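PDB 2APL: hypothetical protein PG0816 from Porphyromonas gingivalis, which is of unknown function and represents the DUF1896 family as a largely helical, single-chain protein without strands. Local coordinates for residues E89-S92 against P93-E96. Sequence-based numbering, arbitrary orientation.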
ATOM      1  N   GLU A  89      -4.201  16.746 -18.183  1.00 46.12           N
ATOM      2  CA  GLU A  89      -2.763  16.935 -18.463  1.00 47.27           C
ATOM      3  C   GLU A  89      -1.923  15.656 -18.457  1.00 45.89           C
ATOM      4  O   GLU A  89      -0.838  15.611 -19.037  1.00 45.71           O
ATOM      5  CB  GLU A  89      -2.137  17.869 -17.431  1.00 47.03           C
ATOM      6  CG  GLU A  89      -2.941  19.143 -17.157  1.00 54.43           C
ATOM      7  CD  GLU A  89      -3.795  19.049 -15.859  1.00 58.36           C
ATOM      8  OE1 GLU A  89      -4.539  18.036 -15.694  1.00 50.69           O
ATOM      9  OE2 GLU A  89      -3.726  20.020 -15.046  1.00 56.48           O
ATOM     10  N   LEU A  90      -2.405  14.644 -17.750  1.00 45.30           N
ATOM     11  CA  LEU A  90      -1.637  13.409 -17.551  1.00 44.52           C
ATOM     12  C   LEU A  90      -2.611  12.218 -17.599  1.00 43.61           C
ATOM     13  O   LEU A  90      -2.900  11.576 -16.571  1.00 41.63           O
ATOM     14  CB  LEU A  90      -0.819  13.468 -16.216  1.00 43.94           C
ATOM     15  CG  LEU A  90      -0.011  14.710 -15.769  1.00 44.69           C
ATOM     16  CD1 LEU A  90       0.365  14.635 -14.287  1.00 40.95           C
ATOM     17  CD2 LEU A  90       1.255  14.984 -16.601  1.00 43.46           C
ATOM     18  N   PRO A  91      -3.190  11.949 -18.802  1.00 44.26           N
ATOM     19  CA  PRO A  91      -4.163  10.866 -18.843  1.00 44.07           C
ATOM     20  C   PRO A  91      -3.471   9.516 -18.810  1.00 44.37           C
ATOM     21  O   PRO A  91      -2.273   9.433 -19.072  1.00 44.33           O
ATOM     22  CB  PRO A  91      -4.891  11.065 -20.177  1.00 43.85           C
ATOM     23  CG  PRO A  91      -4.023  11.979 -20.967  1.00 43.87           C
ATOM     24  CD  PRO A  91      -2.991  12.587 -20.117  1.00 43.56           C
ATOM     25  N   SER A  92      -4.238   8.495 -18.445  1.00 44.68           N
ATOM     26  CA  SER A  92      -3.826   7.110 -18.448  1.00 45.95           C
ATOM     27  C   SER A  92      -3.093   6.738 -19.765  1.00 46.60           C
ATOM     28  O   SER A  92      -3.497   7.166 -20.837  1.00 46.80           O
ATOM     29  CB  SER A  92      -5.066   6.235 -18.209  1.00 45.70           C
ATOM     30  OG  SER A  92      -4.790   4.851 -18.309  1.00 46.27           O
ATOM     31  N   PRO A  93      -2.004   5.935 -19.679  1.00 47.21           N
ATOM     32  CA  PRO A  93      -1.490   5.248 -18.501  1.00 47.23           C
ATOM     33  C   PRO A  93      -0.524   6.048 -17.607  1.00 47.18           C
ATOM     34  O   PRO A  93       0.077   5.433 -16.717  1.00 46.86           O
ATOM     35  CB  PRO A  93      -0.757   4.025 -19.106  1.00 47.50           C
ATOM     36  CG  PRO A  93      -0.869   4.177 -20.619  1.00 48.50           C
ATOM     37  CD  PRO A  93      -1.165   5.621 -20.842  1.00 47.87           C
ATOM     38  N   LEU A  94      -0.382   7.366 -17.814  1.00 46.68           N
ATOM     39  CA  LEU A  94       0.550   8.177 -16.984  1.00 47.62           C
ATOM     40  C   LEU A  94       0.439   8.089 -15.439  1.00 46.58           C
ATOM     41  O   LEU A  94       1.460   8.100 -14.765  1.00 46.79           O
ATOM     42  CB  LEU A  94       0.612   9.655 -17.412  1.00 47.80           C
ATOM     43  CG  LEU A  94       1.300   9.946 -18.755  1.00 50.44           C
ATOM     44  CD1 LEU A  94       1.029  11.366 -19.160  1.00 50.87           C
ATOM     45  CD2 LEU A  94       2.799   9.691 -18.737  1.00 52.65           C
ATOM     46  N   PRO A  95      -0.777   8.081 -14.865  1.00 45.91           N
ATOM     47  CA  PRO A  95      -0.778   7.918 -13.397  1.00 44.69           C
ATOM     48  C   PRO A  95       0.009   6.692 -12.868  1.00 44.87           C
ATOM     49  O   PRO A  95       0.829   6.843 -11.932  1.00 43.17           O
ATOM     50  CB  PRO A  95      -2.263   7.819 -13.062  1.00 44.58           C
ATOM     51  CG  PRO A  95      -2.933   8.662 -14.172  1.00 45.65           C
ATOM     52  CD  PRO A  95      -2.132   8.325 -15.398  1.00 45.51           C
ATOM     53  N   GLU A  96      -0.231   5.510 -13.460  1.00 44.51           N
ATOM     54  CA  GLU A  96       0.480   4.298 -13.085  1.00 46.03           C
ATOM     55  C   GLU A  96       1.990   4.364 -13.389  1.00 44.80           C
ATOM     56  O   GLU A  96       2.774   3.784 -12.660  1.00 45.05           O
ATOM     57  CB  GLU A  96      -0.137   3.036 -13.703  1.00 45.73           C
ATOM     58  CG  GLU A  96      -1.562   3.151 -14.210  1.00 49.26           C
ATOM     59  CD  GLU A  96      -1.877   2.087 -15.271  1.00 49.88           C
ATOM     60  OE1 GLU A  96      -2.187   2.429 -16.450  1.00 51.67           O
ATOM     61  OE2 GLU A  96      -1.787   0.882 -14.929  1.00 55.66           O
TER
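With CG of Leu94 beside its own backbone N (chi1 -70°) and CD1 anti to CA, methyl CD1 reaches back along the preceding loop, ending 3.7 Å from Leu90 CA. The same methyl meets Leu90 CB at 4.1 Å and, more loosely, Pro91 CD. The backbone closes a tight turn: Leu94 N donates to Pro91 O over 3.1 Å, moderately bent at 147° and tilted out of the carbonyl plane. The peptide between Ser92 and Pro93 is cis, and the backbone angles of these two central residues match a type VIa1 beta turn, in which a cis-proline takes the third position. Pro91 O also has Leu94 CB 3.3 Å away, so the acceptor is flanked by the leucine that supplies its N-H. Pro95 offers no N-H; instead its CD lies 3.5 Å from Leu90 O and 3.7 Å from Ser92 CA, packing the ring against the inside of the loop. Ser92 OG, anti to its backbone N (chi1 175°), is placed beside the N-CA bond of Pro93, 3.3 Å from Pro93 CA, and Glu96 OE1 stays 4.0 Å from Ser92 OG, too far for a hydrogen bond. The turn thus leads from the loop after helix 74-85 into helix 94-103, with Pro93 as N-cap; Leu90 and Pro95 both rest on Leu82 of helix 74-85, and Glu96 touches its Tyr75.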